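Local coordinates for protein nucleoporin NUP159 (Saccharomyces cerevisiae, PDB 1XIP) that forms part of the nuclear pore complex and, through this N-terminal beta-propeller domain, tethers the helicase Dbp5 to the pore for mRNA export, at residues N106-L111 with S149-R154; I91-H96 with V100-R105; E207-E212 with D245-I250. All coordinates share one frame; numbering follows the deposited sequence.

Contact 1: residues N106-L111 with S149-R154; sequences NALYSL and SALDLR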
loop_
_atom_site.group_PDB
_atom_site.type_symbol
_atom_site.label_atom_id
_atom_site.label_comp_id
_atom_site.label_asym_id
_atom_site.label_seq_id
_atom_site.Cartn_x
_atom_site.Cartn_y
_atom_site.Cartn_z
ATOM N N ASN A 106 -10.793 3.601 -14.550
ATOM C CA ASN A 106 -10.972 3.776 -15.993
ATOM C C ASN A 106 -10.196 4.909 -16.649
ATOM O O ASN A 106 -10.025 4.907 -17.882
ATOM C CB ASN A 106 -12.454 3.887 -16.322
ATOM C CG ASN A 106 -13.236 2.706 -15.805
ATOM O OD1 ASN A 106 -13.179 1.617 -16.370
ATOM N ND2 ASN A 106 -13.935 2.899 -14.678
ATOM N N ALA A 107 -9.711 5.850 -15.834
ATOM C CA ALA A 107 -8.984 7.015 -16.332
ATOM C C ALA A 107 -8.042 7.632 -15.299
ATOM O O ALA A 107 -8.235 7.473 -14.103
ATOM C CB ALA A 107 -9.972 8.071 -16.859
ATOM N N LEU A 108 -7.031 8.346 -15.790
ATOM C CA LEU A 108 -6.041 9.050 -14.976
ATOM C C LEU A 108 -6.246 10.555 -15.131
ATOM O O LEU A 108 -6.515 11.029 -16.242
ATOM C CB LEU A 108 -4.648 8.692 -15.485
ATOM C CG LEU A 108 -3.372 8.704 -14.629
ATOM C CD1 LEU A 108 -2.214 9.325 -15.428
ATOM C CD2 LEU A 108 -3.512 9.382 -13.278
ATOM N N TYR A 109 -6.106 11.311 -14.040
ATOM C CA TYR A 109 -6.364 12.761 -14.063
ATOM C C TYR A 109 -5.252 13.530 -13.410
ATOM O O TYR A 109 -4.582 13.016 -12.512
ATOM C CB TYR A 109 -7.680 13.116 -13.348
ATOM C CG TYR A 109 -8.872 12.412 -13.902
ATOM C CD1 TYR A 109 -9.463 12.838 -15.094
ATOM C CD2 TYR A 109 -9.411 11.297 -13.253
ATOM C CE1 TYR A 109 -10.558 12.178 -15.629
ATOM C CE2 TYR A 109 -10.516 10.631 -13.777
ATOM C CZ TYR A 109 -11.078 11.080 -14.967
ATOM O OH TYR A 109 -12.157 10.435 -15.495
ATOM N N SER A 110 -5.091 14.779 -13.844
ATOM C CA SER A 110 -4.076 15.691 -13.324
ATOM C C SER A 110 -4.692 16.971 -12.783
ATOM O O SER A 110 -5.488 17.620 -13.473
ATOM C CB SER A 110 -3.137 16.084 -14.446
ATOM O OG SER A 110 -1.811 15.766 -14.107
ATOM N N LEU A 111 -4.309 17.354 -11.573
ATOM C CA LEU A 111 -4.650 18.680 -11.066
ATOM C C LEU A 111 -3.393 19.536 -10.936
ATOM O O LEU A 111 -2.402 19.118 -10.355
ATOM C CB LEU A 111 -5.390 18.588 -9.733
ATOM C CG LEU A 111 -5.476 19.859 -8.892
ATOM C CD1 LEU A 111 -6.597 20.748 -9.390
ATOM C CD2 LEU A 111 -5.676 19.499 -7.440
ATOM N N SER A 149 2.050 -2.592 -17.529
ATOM C CA SER A 149 2.431 -1.567 -18.512
ATOM C C SER A 149 3.058 -0.332 -17.879
ATOM O O SER A 149 2.946 -0.116 -16.675
ATOM C CB SER A 149 1.224 -1.155 -19.336
ATOM O OG SER A 149 0.100 -1.023 -18.498
ATOM N N ALA A 150 3.714 0.473 -18.707
ATOM C CA ALA A 150 4.419 1.666 -18.245
ATOM C C ALA A 150 3.974 2.918 -18.995
ATOM O O ALA A 150 3.984 2.947 -20.226
ATOM C CB ALA A 150 5.922 1.483 -18.380
ATOM N N LEU A 151 3.568 3.936 -18.234
ATOM C CA LEU A 151 3.178 5.229 -18.778
ATOM C C LEU A 151 4.246 6.262 -18.467
ATOM O O LEU A 151 4.522 6.532 -17.300
ATOM C CB LEU A 151 1.859 5.680 -18.167
ATOM C CG LEU A 151 0.799 6.374 -19.034
ATOM C CD1 LEU A 151 0.170 7.535 -18.283
ATOM C CD2 LEU A 151 1.321 6.815 -20.402
ATOM N N ASP A 152 4.860 6.823 -19.510
ATOM C CA ASP A 152 5.753 7.961 -19.323
ATOM C C ASP A 152 4.924 9.224 -19.132
ATOM O O ASP A 152 4.096 9.565 -19.967
ATOM C CB ASP A 152 6.728 8.124 -20.497
ATOM C CG ASP A 152 7.963 8.968 -20.127
ATOM O OD1 ASP A 152 7.816 10.189 -19.898
ATOM O OD2 ASP A 152 9.118 8.502 -20.036
ATOM N N LEU A 153 5.147 9.911 -18.022
ATOM C CA LEU A 153 4.355 11.084 -17.710
ATOM C C LEU A 153 4.760 12.329 -18.512
ATOM O O LEU A 153 3.942 13.221 -18.740
ATOM C CB LEU A 153 4.345 11.332 -16.205
ATOM C CG LEU A 153 3.519 10.283 -15.429
ATOM C CD1 LEU A 153 3.787 10.375 -13.928
ATOM C CD2 LEU A 153 2.012 10.375 -15.737
ATOM N N ARG A 154 6.008 12.360 -18.972
ATOM C CA ARG A 154 6.508 13.453 -19.806
ATOM C C ARG A 154 5.972 13.421 -21.253
ATOM O O ARG A 154 5.648 14.466 -21.810
ATOM C CB ARG A 154 8.050 13.477 -19.798
ATOM C CG ARG A 154 8.678 14.793 -19.280
ATOM C CD ARG A 154 10.171 14.680 -18.868
ATOM N NE ARG A 154 11.065 15.456 -19.742
ATOM C CZ ARG A 154 12.087 14.938 -20.452
ATOM N NH1 ARG A 154 12.359 13.633 -20.400
ATOM N NH2 ARG A 154 12.843 15.728 -21.220
#
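Two leucine torsions set this contact up. Leu108 has its CG swung away from the backbone N to lie beside its own carbonyl carbon (chi1 -153°), which sends CD1 out of strand 107-112 across the gap to 149-154. Leu151 reaches back the other way, so that the two side chains meet tip to tip. Leu153 is built differently from Leu108: its CG sits beside the backbone N (chi1 -71°), and its CD2 branch comes in at the flank of the pair.

The touching atoms are all methyls. Leu108 CD1 lies 4.1 Å from Leu151 CD1. The same Leu108 CD1 is 4.4 Å from Leu153 CD2. Leu151 CD1 and Leu153 CD2 are themselves 4.2 Å apart, so the three form a nearly equilateral triangle. The contact is small, about 68 Å² in all, because the backbones stay well apart: the nearest pair, Leu108 CA and Leu151 CA, is separated by 10.7 Å. Leu151, on the strand, and Leu153, in the turn just past it, both point toward 106-111. Asp152 OD1 turns its anti lone pair to Arg154 N, 3.0 Å away, in an Asx turn that spans Leu153 just where the chain leaves the strand; a weak bond from Thr155 N meets the same oxygen.

In the fold this is packing between consecutive propeller blades, joining strand 107-112 to strand 147-152, the third strand of each. Leu139 on strand 138-143 touches both Leu108 and Leu151, and Leu153 also rests on Leu101 of strand 99-104. Val122 on strand 119-124 and Ser103 on strand 99-104 also touch the Leu108 side chain.

Contact 2: residues I91-H96 with V100-R105; sequences IFVCFH and VLVSTR
Val93 and Val102 stand side by side, pointing the same way off the hairpin, with Val93 CG2 3.9 Å from Val102 CG2. Phe95 and Val100 make the same kind of pair on that face: Val100 CG2 comes within 3.7 Å of Phe95 CD2 and equally near CE2, approaching the ring obliquely.

The other face carries Phe92, Cys94, Leu101 and Ser103. Here the Phe92 ring extends from a CG anti to its backbone N (chi1 179°), which brings its edge toward Leu101 CB, 4.4 Å from CE2. Ser103 CB packs against Phe92 CB at 3.8 Å. These are antiparallel partners: Phe92 with Ser103 and Cys94 with Leu101 are hydrogen-bonded pairs, and the two valine-bearing pairs between and beyond them are non-hydrogen-bonded.

At the open end the ladder breaks into a classic beta bulge, Ile91 and Phe92 both facing Ser103. Ser103 O takes a nearly straight bond from Ile91 N (2.9 Å, 177° at the hydrogen) and a weak one from Phe92 N. Ile91 CG1, placed between N and carbonyl carbon (chi1 60°), folds back to 3.4 Å from Ser103 O. Cutting Ile91 back to an alanine is likely to strip the apolar cover from the Ser103 and Thr104 carbonyls and open a gap beside Leu132 and Leu40.

The hairpin supplies the first two strands of its four-stranded blade, with 107-112 next to 99-104. Val93, Phe95 and Val100 lie against Val53 of strand 51-56 in the preceding blade, while Ile91, Phe92 and Ser103 meet Leu132 of strand 129-134 in the following one.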
loop_
_atom_site.group_PDB
_atom_site.type_symbol
_atom_site.label_atom_id
_atom_site.label_comp_id
_atom_site.label_asym_id
_atom_site.label_seq_id
_atom_site.Cartn_x
_atom_site.Cartn_y
_atom_site.Cartn_z
ATOM N N ILE A 91 -8.854 5.224 -6.907
ATOM C CA ILE A 91 -8.053 4.133 -6.381
ATOM C C ILE A 91 -6.623 4.561 -6.127
ATOM O O ILE A 91 -5.846 3.829 -5.512
ATOM C CB ILE A 91 -8.120 2.918 -7.333
ATOM C CG1 ILE A 91 -7.584 3.265 -8.724
ATOM C CG2 ILE A 91 -9.552 2.426 -7.458
ATOM C CD1 ILE A 91 -7.059 2.075 -9.474
ATOM N N PHE A 92 -6.282 5.765 -6.581
ATOM C CA PHE A 92 -4.900 6.206 -6.611
ATOM C C PHE A 92 -4.781 7.714 -6.616
ATOM O O PHE A 92 -5.388 8.397 -7.412
ATOM C CB PHE A 92 -4.169 5.637 -7.836
ATOM C CG PHE A 92 -2.746 6.084 -7.943
ATOM C CD1 PHE A 92 -1.729 5.365 -7.315
ATOM C CD2 PHE A 92 -2.410 7.236 -8.650
ATOM C CE1 PHE A 92 -0.397 5.770 -7.402
ATOM C CE2 PHE A 92 -1.070 7.649 -8.745
ATOM C CZ PHE A 92 -0.065 6.903 -8.122
ATOM N N VAL A 93 -3.920 8.210 -5.748
ATOM C CA VAL A 93 -3.792 9.627 -5.481
ATOM C C VAL A 93 -2.317 9.839 -5.128
ATOM O O VAL A 93 -1.727 8.996 -4.445
ATOM C CB VAL A 93 -4.758 9.999 -4.335
ATOM C CG1 VAL A 93 -4.033 10.453 -3.062
ATOM C CG2 VAL A 93 -5.813 10.967 -4.806
ATOM N N CYS A 94 -1.703 10.913 -5.632
ATOM C CA CYS A 94 -0.274 11.133 -5.399
ATOM C C CYS A 94 0.298 12.429 -5.971
ATOM O O CYS A 94 -0.133 12.881 -7.029
ATOM C CB CYS A 94 0.535 9.936 -5.910
ATOM S SG CYS A 94 1.290 10.142 -7.528
ATOM N N PHE A 95 1.297 12.996 -5.286
ATOM C CA PHE A 95 1.972 14.203 -5.760
ATOM C C PHE A 95 3.073 13.855 -6.728
ATOM O O PHE A 95 3.786 12.883 -6.527
ATOM C CB PHE A 95 2.551 15.013 -4.603
ATOM C CG PHE A 95 1.518 15.557 -3.662
ATOM C CD1 PHE A 95 1.161 14.851 -2.513
ATOM C CD2 PHE A 95 0.905 16.759 -3.915
ATOM C CE1 PHE A 95 0.206 15.344 -1.638
ATOM C CE2 PHE A 95 -0.047 17.267 -3.050
ATOM C CZ PHE A 95 -0.398 16.556 -1.899
ATOM N N HIS A 96 3.219 14.667 -7.772
ATOM C CA HIS A 96 4.252 14.479 -8.785
ATOM C C HIS A 96 4.656 15.832 -9.350
ATOM O O HIS A 96 3.884 16.464 -10.062
ATOM C CB HIS A 96 3.739 13.579 -9.918
ATOM C CG HIS A 96 4.706 13.431 -11.060
ATOM N ND1 HIS A 96 4.522 14.051 -12.282
ATOM C CD2 HIS A 96 5.870 12.737 -11.164
ATOM C CE1 HIS A 96 5.524 13.735 -13.090
ATOM N NE2 HIS A 96 6.354 12.939 -12.436
ATOM N N VAL A 100 -0.954 16.893 -9.003
ATOM C CA VAL A 100 -1.487 15.759 -8.278
ATOM C C VAL A 100 -2.113 14.786 -9.287
ATOM O O VAL A 100 -2.934 15.175 -10.118
ATOM C CB VAL A 100 -2.526 16.195 -7.233
ATOM C CG1 VAL A 100 -3.092 15.005 -6.516
ATOM C CG2 VAL A 100 -1.909 17.110 -6.230
ATOM N N LEU A 101 -1.719 13.532 -9.240
ATOM C CA LEU A 101 -2.357 12.580 -10.110
ATOM C C LEU A 101 -3.477 11.902 -9.364
ATOM O O LEU A 101 -3.341 11.590 -8.198
ATOM C CB LEU A 101 -1.358 11.574 -10.679
ATOM C CG LEU A 101 -0.165 12.196 -11.421
ATOM C CD1 LEU A 101 0.760 11.134 -11.924
ATOM C CD2 LEU A 101 -0.631 13.087 -12.560
ATOM N N VAL A 102 -4.611 11.734 -10.040
ATOM C CA VAL A 102 -5.746 11.022 -9.497
ATOM C C VAL A 102 -6.171 9.988 -10.526
ATOM O O VAL A 102 -6.363 10.302 -11.689
ATOM C CB VAL A 102 -6.906 11.956 -9.209
ATOM C CG1 VAL A 102 -8.175 11.150 -8.865
ATOM C CG2 VAL A 102 -6.555 12.936 -8.071
ATOM N N SER A 103 -6.327 8.754 -10.087
ATOM C CA SER A 103 -6.739 7.711 -10.986
ATOM C C SER A 103 -7.956 6.993 -10.458
ATOM O O SER A 103 -8.019 6.639 -9.275
ATOM C CB SER A 103 -5.612 6.726 -11.169
ATOM O OG SER A 103 -5.854 5.914 -12.286
ATOM N N THR A 104 -8.942 6.815 -11.328
ATOM C CA THR A 104 -9.994 5.825 -11.098
ATOM C C THR A 104 -9.570 4.514 -11.765
ATOM O O THR A 104 -8.436 4.373 -12.232
ATOM C CB THR A 104 -11.369 6.287 -11.690
ATOM O OG1 THR A 104 -11.291 6.333 -13.125
ATOM C CG2 THR A 104 -11.733 7.719 -11.276
ATOM N N ARG A 105 -10.496 3.570 -11.840
ATOM C CA ARG A 105 -10.249 2.325 -12.536
ATOM C C ARG A 105 -10.141 2.546 -14.053
ATOM O O ARG A 105 -9.449 1.783 -14.757
ATOM C CB ARG A 105 -11.346 1.312 -12.202
ATOM C CG ARG A 105 -10.988 0.381 -11.040
ATOM C CD ARG A 105 -12.163 -0.054 -10.173
ATOM N NE ARG A 105 -12.919 -1.213 -10.694
ATOM C CZ ARG A 105 -12.387 -2.368 -11.165
ATOM N NH1 ARG A 105 -11.061 -2.550 -11.236
ATOM N NH2 ARG A 105 -13.187 -3.341 -11.585
#

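Contact 3: residues E207-E212 with D245-I250; sequences EELPVE and DQKMYI
Leu209 CD1 meets Lys247 and Tyr249 by van der Waals packing alone, a single methyl doing the work on the loop side. It points to strand 246-254, where these two side chains project from the same face, two residues apart: Leu209 CD1 lies 4.2 Å from Lys247 CD and 3.9 Å from Tyr249 OH. The leucine crosses the aliphatic part of the lysine at about a right angle. Toward the tyrosine it comes from the opposite direction and reaches the oxygen at the far end rather than the ring. Lys247 CD and Tyr249 OH are themselves close, at 3.5 Å, so the methyl rests on a surface the two share. Tyr214 also touches the leucine side chain.

The loop 207-212 is part of the connection between propeller blades that runs from outer strand 193-200 to strand 215-221, which opens the next blade; it follows helix 204-207. Leu209 thus packs the linker onto the blade it is about to enter.

Polar bonds hold the participants from outside. The lysine chain runs extended as far as CE and then bends (chi4 -76°); NZ forms a salt bridge with Glu262 on the neighbouring strand 257-263, while the extended carbons carry CD to Leu209. On the loop, Leu209 O accepts from Arg182 NH2.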
loop_
_atom_site.group_PDB
_atom_site.type_symbol
_atom_site.label_atom_id
_atom_site.label_comp_id
_atom_site.label_asym_id
_atom_site.label_seq_id
_atom_site.Cartn_x
_atom_site.Cartn_y
_atom_site.Cartn_z
ATOM N N GLU A 207 3.964 -25.778 -3.244
ATOM C CA GLU A 207 3.141 -26.145 -4.393
ATOM C C GLU A 207 2.037 -27.114 -3.966
ATOM O O GLU A 207 0.985 -27.207 -4.613
ATOM C CB GLU A 207 3.995 -26.770 -5.491
ATOM C CG GLU A 207 3.436 -26.556 -6.888
ATOM C CD GLU A 207 3.687 -25.150 -7.392
ATOM O OE1 GLU A 207 4.846 -24.690 -7.298
ATOM O OE2 GLU A 207 2.726 -24.501 -7.871
ATOM N N GLU A 208 2.295 -27.834 -2.874
ATOM C CA GLU A 208 1.330 -28.746 -2.259
ATOM C C GLU A 208 -0.025 -28.045 -2.005
ATOM O O GLU A 208 -1.077 -28.632 -2.258
ATOM C CB GLU A 208 1.923 -29.345 -0.961
ATOM C CG GLU A 208 1.025 -30.326 -0.212
ATOM C CD GLU A 208 1.686 -31.676 0.055
ATOM O OE1 GLU A 208 2.893 -31.697 0.418
ATOM O OE2 GLU A 208 0.986 -32.724 -0.085
ATOM N N LEU A 209 0.014 -26.794 -1.527
ATOM C CA LEU A 209 -1.196 -25.960 -1.389
ATOM C C LEU A 209 -1.776 -25.615 -2.751
ATOM O O LEU A 209 -1.115 -24.942 -3.544
ATOM C CB LEU A 209 -0.889 -24.655 -0.651
ATOM C CG LEU A 209 -0.056 -24.655 0.631
ATOM C CD1 LEU A 209 0.666 -23.331 0.785
ATOM C CD2 LEU A 209 -0.912 -24.951 1.847
ATOM N N PRO A 210 -3.001 -26.068 -3.032
ATOM C CA PRO A 210 -3.614 -25.859 -4.357
ATOM C C PRO A 210 -3.737 -24.371 -4.715
ATOM O O PRO A 210 -4.017 -23.551 -3.832
ATOM C CB PRO A 210 -5.001 -26.503 -4.218
ATOM C CG PRO A 210 -5.229 -26.654 -2.740
ATOM C CD PRO A 210 -3.889 -26.811 -2.114
ATOM N N VAL A 211 -3.516 -24.037 -5.985
ATOM C CA VAL A 211 -3.598 -22.657 -6.465
ATOM C C VAL A 211 -4.947 -22.005 -6.157
ATOM O O VAL A 211 -5.020 -20.794 -5.875
ATOM C CB VAL A 211 -3.325 -22.581 -7.986
ATOM C CG1 VAL A 211 -3.985 -21.347 -8.615
ATOM C CG2 VAL A 211 -1.837 -22.561 -8.256
ATOM N N GLU A 212 -6.005 -22.808 -6.210
ATOM C CA GLU A 212 -7.369 -22.331 -5.988
ATOM C C GLU A 212 -7.628 -21.895 -4.528
ATOM O O GLU A 212 -8.389 -20.966 -4.275
ATOM C CB GLU A 212 -8.372 -23.401 -6.440
ATOM C CG GLU A 212 -8.198 -23.851 -7.901
ATOM C CD GLU A 212 -7.272 -25.063 -8.081
ATOM O OE1 GLU A 212 -6.473 -25.379 -7.167
ATOM O OE2 GLU A 212 -7.342 -25.708 -9.157
ATOM N N ASP A 245 -8.694 -16.113 4.148
ATOM C CA ASP A 245 -7.712 -17.083 4.573
ATOM C C ASP A 245 -6.409 -16.876 3.793
ATOM O O ASP A 245 -6.355 -17.085 2.580
ATOM C CB ASP A 245 -8.251 -18.508 4.406
ATOM C CG ASP A 245 -7.215 -19.576 4.753
ATOM O OD1 ASP A 245 -6.497 -19.409 5.789
ATOM O OD2 ASP A 245 -7.036 -20.602 4.041
ATOM N N GLN A 246 -5.356 -16.463 4.492
ATOM C CA GLN A 246 -4.134 -16.044 3.813
ATOM C C GLN A 246 -2.852 -16.572 4.444
ATOM O O GLN A 246 -2.751 -16.677 5.663
ATOM C CB GLN A 246 -4.080 -14.522 3.766
ATOM C CG GLN A 246 -4.903 -13.922 2.662
ATOM C CD GLN A 246 -5.072 -12.435 2.820
ATOM O OE1 GLN A 246 -4.320 -11.809 3.547
ATOM N NE2 GLN A 246 -6.067 -11.863 2.148
ATOM N N LYS A 247 -1.863 -16.865 3.612
ATOM C CA LYS A 247 -0.543 -17.216 4.107
ATOM C C LYS A 247 0.515 -16.224 3.661
ATOM O O LYS A 247 0.618 -15.911 2.479
ATOM C CB LYS A 247 -0.174 -18.623 3.667
ATOM C CG LYS A 247 -0.883 -19.687 4.459
ATOM C CD LYS A 247 -0.336 -21.053 4.160
ATOM C CE LYS A 247 -0.966 -22.092 5.053
ATOM N NZ LYS A 247 -0.389 -22.030 6.422
HETATM N N MSE A 248 1.303 -15.733 4.615
HETATM C CA MSE A 248 2.376 -14.786 4.304
HETATM C C MSE A 248 3.752 -15.410 4.377
HETATM O O MSE A 248 4.055 -16.160 5.299
HETATM C CB MSE A 248 2.338 -13.544 5.195
HETATM C CG MSE A 248 1.259 -13.537 6.234
HETATM SE SE MSE A 248 -0.521 -13.124 5.509
HETATM C CE MSE A 248 -0.329 -11.209 5.294
ATOM N N TYR A 249 4.589 -15.073 3.400
ATOM C CA TYR A 249 5.938 -15.592 3.343
ATOM C C TYR A 249 6.945 -14.482 3.128
ATOM O O TYR A 249 6.741 -13.598 2.304
ATOM C CB TYR A 249 6.058 -16.630 2.231
ATOM C CG TYR A 249 5.266 -17.885 2.494
ATOM C CD1 TYR A 249 5.847 -18.985 3.122
ATOM C CD2 TYR A 249 3.931 -17.977 2.118
ATOM C CE1 TYR A 249 5.113 -20.132 3.352
ATOM C CE2 TYR A 249 3.201 -19.105 2.353
ATOM C CZ TYR A 249 3.786 -20.181 2.961
ATOM O OH TYR A 249 3.022 -21.318 3.175
ATOM N N ILE A 250 8.027 -14.530 3.886
ATOM C CA ILE A 250 9.186 -13.711 3.617
ATOM C C ILE A 250 10.149 -14.510 2.733
ATOM O O ILE A 250 10.546 -15.616 3.075
ATOM C CB ILE A 250 9.858 -13.318 4.926
ATOM C CG1 ILE A 250 8.857 -12.624 5.875
ATOM C CG2 ILE A 250 11.110 -12.485 4.651
ATOM C CD1 ILE A 250 8.594 -11.155 5.572
#

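How the contacts relate
Contacts 1 and 2 work on one blade. Strands 99-104 and 107-112 are neighbours in its sheet, and Tyr109 N meets Val102 O at 2.6 Å, probably as a hydrogen bond. Contact 2 is the buried hairpin toward the propeller's middle, held by a backbone ladder with side chains on both faces; contact 1, farther out but also buried, is purely methyl packing to the next blade. Contact 3 lies across the chain's centre from contact 2, their centres about 31 Å apart. It is partly buried and joins a linker to a different blade, and there the leucine methyl meets lysine carbons and a tyrosine oxygen, where contact 1 is leucine on leucine.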